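Local coordinates for TerD domain-containing protein (Streptomyces coelicolor A3, PDB 2QZ7) that is of unknown function but belongs to the TerD family linked to tellurium resistance and binds sodium ions, at residues A[69-81]-A[91-104]. Numbering follows the deposited sequence.
Sequences RSPDGTINMSRHS and EEMTFELDRLSPSI. With NA (sodium ion), chain D; EDO (1,2-ethanediol), chain G.
Asn76 and Thr94 exchange both backbone bonds of an antiparallel hydrogen-bonded pair, Thr94 N giving to Asn76 O at 2.8 Å, and Glu96 N extends the pairing to Thr74 O. At the far end the chain turns a corner at Ser78, and Glu92 spans it. Its CB and CG lie by the Arg79 guanidinium, CG 3.8 Å above one face of that group, whose NE bonds to Phe89 O. A bend at chi2 (86°) then carries the carboxylate back over the corner: OE2 takes the Ser78 amide on its anti lone pair, almost straight at 2.7 Å from Ser78 N, while OE1 accepts Thr94 OG1 on its syn side. Glutamate suits the place because one oxygen can take the corner amide while the other holds Thr94 of its own strand.

Glu91 instead runs out extended toward the metal. Its CG meets the selenomethionine methyl Met77 CE, and OE1 both binds sodium and accepts from Ser81 N at 2.8 Å; Ser81 O, Leu44 O, Asp45 OD1 and a water complete the ligands.

Apolar Ile75, Met93 and Phe95 suit the buried face turned to the other sheet: Ile75 CG2 presses tightly on Met93 CG at 3.4 Å, and Ile75 CD1 touches Phe95 CD1. In the Ser70-Gly73 turn, Asp72 is short enough for OD1 to close an Asx turn with Thr74 N and also take Thr74 OG1 from the same face; OD2 bonds Tyr62 OH.

Strand 75-77 edges its antiparallel sheet, beside strand 91-95, then 26-31; Met93 and Phe95 pack on strand 44-52 of the second sheet, filling the layer between in a beta sandwich.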
loop_
_atom_site.group_PDB
_atom_site.type_symbol
_atom_site.label_atom_id
_atom_site.label_comp_id
_atom_site.label_asym_id
_atom_site.label_seq_id
_atom_site.Cartn_x
_atom_site.Cartn_y
_atom_site.Cartn_z
ATOM N N ARG A 69 13.279 -3.889 2.303
ATOM C CA ARG A 69 13.464 -3.169 1.029
ATOM C C ARG A 69 13.179 -4.082 -0.202
ATOM O O ARG A 69 13.242 -5.331 -0.091
ATOM C CB ARG A 69 14.870 -2.546 0.901
ATOM C CG ARG A 69 15.244 -1.601 2.038
ATOM C CD ARG A 69 16.444 -0.681 1.661
ATOM N NE ARG A 69 17.528 -1.512 1.181
ATOM C CZ ARG A 69 18.358 -2.203 1.965
ATOM N NH1 ARG A 69 18.284 -2.155 3.318
ATOM N NH2 ARG A 69 19.302 -2.927 1.387
ATOM N N SER A 70 12.852 -3.465 -1.342
ATOM C CA SER A 70 12.787 -4.195 -2.610
ATOM C C SER A 70 14.184 -4.763 -2.926
ATOM O O SER A 70 15.182 -4.100 -2.674
ATOM C CB SER A 70 12.303 -3.265 -3.711
ATOM O OG SER A 70 13.295 -2.293 -3.981
ATOM N N PRO A 71 14.275 -6.021 -3.396
ATOM C CA PRO A 71 15.622 -6.550 -3.628
ATOM C C PRO A 71 16.332 -5.943 -4.845
ATOM O O PRO A 71 17.526 -6.107 -5.004
ATOM C CB PRO A 71 15.385 -8.062 -3.843
ATOM C CG PRO A 71 13.989 -8.204 -4.262
ATOM C CD PRO A 71 13.232 -7.027 -3.627
ATOM N N ASP A 72 15.577 -5.222 -5.663
ATOM C CA ASP A 72 16.042 -4.768 -6.954
ATOM C C ASP A 72 16.344 -3.284 -6.878
ATOM O O ASP A 72 16.803 -2.703 -7.849
ATOM C CB ASP A 72 14.972 -5.069 -8.028
ATOM C CG ASP A 72 13.572 -4.574 -7.621
ATOM O OD1 ASP A 72 13.491 -3.569 -6.889
ATOM O OD2 ASP A 72 12.551 -5.173 -8.042
ATOM N N GLY A 73 16.069 -2.670 -5.721
ATOM C CA GLY A 73 16.320 -1.235 -5.505
ATOM C C GLY A 73 15.377 -0.274 -6.218
ATOM O O GLY A 73 15.636 0.914 -6.299
ATOM N N THR A 74 14.266 -0.770 -6.740
ATOM C CA THR A 74 13.400 0.061 -7.578
ATOM C C THR A 74 12.324 0.774 -6.803
ATOM O O THR A 74 11.625 1.620 -7.373
ATOM C CB THR A 74 12.699 -0.780 -8.637
ATOM O OG1 THR A 74 11.892 -1.751 -7.957
ATOM C CG2 THR A 74 13.730 -1.454 -9.518
ATOM N N ILE A 75 12.172 0.391 -5.523
ATOM C CA ILE A 75 11.206 0.985 -4.601
ATOM C C ILE A 75 11.912 1.491 -3.315
ATOM O O ILE A 75 12.777 0.797 -2.762
ATOM C CB ILE A 75 10.081 -0.018 -4.278
ATOM C CG1 ILE A 75 9.464 -0.509 -5.598
ATOM C CG2 ILE A 75 9.003 0.634 -3.386
ATOM C CD1 ILE A 75 8.647 -1.807 -5.531
ATOM N N ASN A 76 11.601 2.709 -2.882
ATOM C CA ASN A 76 12.289 3.334 -1.754
ATOM C C ASN A 76 11.223 3.896 -0.850
ATOM O O ASN A 76 10.113 4.186 -1.298
ATOM C CB ASN A 76 13.258 4.478 -2.241
ATOM C CG ASN A 76 14.046 5.208 -1.049
ATOM O OD1 ASN A 76 14.005 6.454 -0.936
ATOM N ND2 ASN A 76 14.775 4.430 -0.197
HETATM N N MSE A 77 11.564 4.033 0.430
HETATM C CA MSE A 77 10.764 4.768 1.404
HETATM C C MSE A 77 11.668 5.824 2.024
HETATM O O MSE A 77 12.571 5.481 2.797
HETATM C CB MSE A 77 10.233 3.832 2.479
HETATM C CG MSE A 77 9.310 2.712 1.894
HETATM SE SE MSE A 77 8.483 1.723 3.317
HETATM C CE MSE A 77 7.013 2.992 3.699
ATOM N N SER A 78 11.427 7.101 1.734
ATOM C CA SER A 78 12.215 8.143 2.413
ATOM C C SER A 78 11.731 8.441 3.836
ATOM O O SER A 78 12.427 9.102 4.614
ATOM C CB SER A 78 12.214 9.430 1.587
ATOM O OG SER A 78 10.913 9.998 1.625
ATOM N N ARG A 79 10.526 7.990 4.184
ATOM C CA ARG A 79 10.070 8.131 5.551
ATOM C C ARG A 79 9.012 7.128 5.886
ATOM O O ARG A 79 8.330 6.614 4.971
ATOM C CB ARG A 79 9.598 9.568 5.851
ATOM C CG ARG A 79 8.430 10.012 4.954
ATOM C CD ARG A 79 8.097 11.512 5.242
ATOM N NE ARG A 79 7.034 11.880 4.315
ATOM C CZ ARG A 79 7.243 12.219 3.034
ATOM N NH1 ARG A 79 8.494 12.286 2.544
ATOM N NH2 ARG A 79 6.209 12.514 2.255
ATOM N N HIS A 80 8.905 6.834 7.189
ATOM C CA HIS A 80 7.957 5.846 7.678
ATOM C C HIS A 80 7.702 6.081 9.148
ATOM O O HIS A 80 8.506 6.666 9.828
ATOM C CB HIS A 80 8.449 4.387 7.404
ATOM C CG HIS A 80 9.885 4.168 7.768
ATOM N ND1 HIS A 80 10.311 4.035 9.082
ATOM C CD2 HIS A 80 11.005 4.179 7.004
ATOM C CE1 HIS A 80 11.632 3.942 9.098
ATOM N NE2 HIS A 80 12.075 4.012 7.850
ATOM N N SER A 81 6.580 5.599 9.669
ATOM C CA SER A 81 6.279 5.894 11.064
ATOM C C SER A 81 5.600 4.754 11.752
ATOM O O SER A 81 4.726 4.096 11.177
ATOM C CB SER A 81 5.365 7.135 11.158
ATOM O OG SER A 81 4.930 7.312 12.503
ATOM N N GLU A 91 4.576 8.868 6.098
ATOM C CA GLU A 91 5.159 7.677 5.537
ATOM C C GLU A 91 5.007 7.751 4.031
ATOM O O GLU A 91 4.006 8.233 3.540
ATOM C CB GLU A 91 4.462 6.426 6.110
ATOM C CG GLU A 91 4.997 5.068 5.556
ATOM C CD GLU A 91 4.876 3.943 6.565
ATOM O OE1 GLU A 91 5.017 4.216 7.791
ATOM O OE2 GLU A 91 4.684 2.781 6.151
ATOM N N GLU A 92 5.992 7.296 3.281
ATOM C CA GLU A 92 5.857 7.365 1.833
ATOM C C GLU A 92 6.617 6.218 1.174
ATOM O O GLU A 92 7.630 5.733 1.707
ATOM C CB GLU A 92 6.382 8.716 1.308
ATOM C CG GLU A 92 7.905 8.794 1.207
ATOM C CD GLU A 92 8.456 8.245 -0.144
ATOM O OE1 GLU A 92 7.776 8.348 -1.168
ATOM O OE2 GLU A 92 9.583 7.727 -0.181
HETATM N N MSE A 93 6.142 5.819 0.002
HETATM C CA MSE A 93 6.809 4.805 -0.781
HETATM C C MSE A 93 6.819 5.281 -2.230
HETATM O O MSE A 93 5.754 5.584 -2.811
HETATM C CB MSE A 93 6.024 3.467 -0.683
HETATM C CG MSE A 93 6.774 2.284 -1.371
HETATM SE SE MSE A 93 5.888 0.597 -1.199
HETATM C CE MSE A 93 6.235 0.336 0.672
ATOM N N THR A 94 8.013 5.348 -2.815
ATOM C CA THR A 94 8.163 5.708 -4.243
ATOM C C THR A 94 8.521 4.500 -5.138
ATOM O O THR A 94 9.449 3.766 -4.834
ATOM C CB THR A 94 9.214 6.814 -4.362
ATOM O OG1 THR A 94 8.791 7.950 -3.597
ATOM C CG2 THR A 94 9.490 7.237 -5.836
ATOM N N PHE A 95 7.841 4.346 -6.277
ATOM C CA PHE A 95 8.111 3.260 -7.212
ATOM C C PHE A 95 8.655 3.791 -8.506
ATOM O O PHE A 95 8.046 4.677 -9.114
ATOM C CB PHE A 95 6.832 2.464 -7.593
ATOM C CG PHE A 95 6.017 1.993 -6.415
ATOM C CD1 PHE A 95 5.866 0.620 -6.179
ATOM C CD2 PHE A 95 5.401 2.898 -5.547
ATOM C CE1 PHE A 95 5.119 0.171 -5.116
ATOM C CE2 PHE A 95 4.633 2.439 -4.460
ATOM C CZ PHE A 95 4.495 1.067 -4.276
ATOM N N GLU A 96 9.769 3.220 -8.950
ATOM C CA GLU A 96 10.296 3.535 -10.246
ATOM C C GLU A 96 9.871 2.349 -11.067
ATOM O O GLU A 96 10.659 1.443 -11.304
ATOM C CB GLU A 96 11.826 3.690 -10.216
ATOM C CG GLU A 96 12.379 4.795 -9.293
ATOM C CD GLU A 96 11.902 6.219 -9.638
ATOM O OE1 GLU A 96 11.711 6.556 -10.839
ATOM O OE2 GLU A 96 11.726 7.023 -8.684
ATOM N N LEU A 97 8.597 2.356 -11.456
ATOM C CA LEU A 97 7.949 1.283 -12.237
ATOM C C LEU A 97 8.717 0.906 -13.514
ATOM O O LEU A 97 8.889 -0.268 -13.831
ATOM C CB LEU A 97 6.502 1.693 -12.559
ATOM C CG LEU A 97 5.595 1.903 -11.313
ATOM C CD1 LEU A 97 4.212 2.369 -11.723
ATOM C CD2 LEU A 97 5.468 0.664 -10.498
ATOM N N ASP A 98 9.215 1.915 -14.209
ATOM C CA ASP A 98 9.923 1.717 -15.470
ATOM C C ASP A 98 11.222 0.930 -15.303
ATOM O O ASP A 98 11.737 0.401 -16.261
ATOM C CB ASP A 98 10.155 3.059 -16.171
ATOM C CG ASP A 98 11.056 4.024 -15.377
ATOM O OD1 ASP A 98 11.681 4.875 -16.050
ATOM O OD2 ASP A 98 11.120 3.991 -14.112
ATOM N N ARG A 99 11.690 0.787 -14.066
ATOM C CA ARG A 99 12.944 0.087 -13.770
ATOM C C ARG A 99 12.764 -1.341 -13.252
ATOM O O ARG A 99 13.743 -2.043 -13.005
ATOM C CB ARG A 99 13.768 0.916 -12.781
ATOM C CG ARG A 99 14.351 2.193 -13.416
ATOM C CD ARG A 99 15.080 3.033 -12.372
ATOM N NE ARG A 99 15.907 2.185 -11.501
ATOM C CZ ARG A 99 16.035 2.331 -10.180
ATOM N NH1 ARG A 99 16.820 1.486 -9.512
ATOM N NH2 ARG A 99 15.383 3.303 -9.526
ATOM N N LEU A 100 11.510 -1.766 -13.086
ATOM C CA LEU A 100 11.187 -3.152 -12.746
ATOM C C LEU A 100 11.486 -4.102 -13.893
ATOM O O LEU A 100 11.210 -3.789 -15.061
ATOM C CB LEU A 100 9.699 -3.282 -12.398
ATOM C CG LEU A 100 9.248 -2.569 -11.118
ATOM C CD1 LEU A 100 7.716 -2.508 -11.005
ATOM C CD2 LEU A 100 9.827 -3.308 -9.924
ATOM N N SER A 101 12.025 -5.270 -13.534
ATOM C CA SER A 101 12.243 -6.411 -14.449
ATOM C C SER A 101 11.022 -6.631 -15.328
ATOM O O SER A 101 9.906 -6.509 -14.836
ATOM C CB SER A 101 12.465 -7.680 -13.613
ATOM O OG SER A 101 12.375 -8.856 -14.411
ATOM N N PRO A 102 11.215 -6.981 -16.624
ATOM C CA PRO A 102 10.071 -7.330 -17.475
ATOM C C PRO A 102 9.276 -8.505 -16.907
ATOM O O PRO A 102 8.065 -8.592 -17.097
ATOM C CB PRO A 102 10.740 -7.721 -18.818
ATOM C CG PRO A 102 12.003 -6.935 -18.816
ATOM C CD PRO A 102 12.476 -7.044 -17.385
ATOM N N SER A 103 9.949 -9.392 -16.188
ATOM C CA SER A 103 9.283 -10.521 -15.563
ATOM C C SER A 103 8.312 -10.144 -14.398
ATOM O O SER A 103 7.552 -10.986 -13.947
ATOM C CB SER A 103 10.322 -11.555 -15.109
ATOM O OG SER A 103 11.087 -11.066 -14.011
ATOM N N ILE A 104 8.311 -8.888 -13.944
ATOM C CA ILE A 104 7.285 -8.405 -12.985
ATOM C C ILE A 104 6.264 -7.559 -13.760
ATOM O O ILE A 104 6.627 -6.570 -14.390
ATOM C CB ILE A 104 7.918 -7.578 -11.827
ATOM C CG1 ILE A 104 8.728 -8.494 -10.917
ATOM C CG2 ILE A 104 6.836 -6.784 -10.990
ATOM C CD1 ILE A 104 9.615 -7.759 -10.027
HETATM NA NA NA D . 4.731 2.534 9.401
HETATM C C1 EDO G . 7.113 9.518 13.464
HETATM O O1 EDO G . 5.927 10.002 12.768
HETATM C C2 EDO G . 8.166 8.666 12.710
HETATM O O2 EDO G . 8.897 9.277 11.607
HETATM O O HOH W 1 6.661 1.950 10.249
#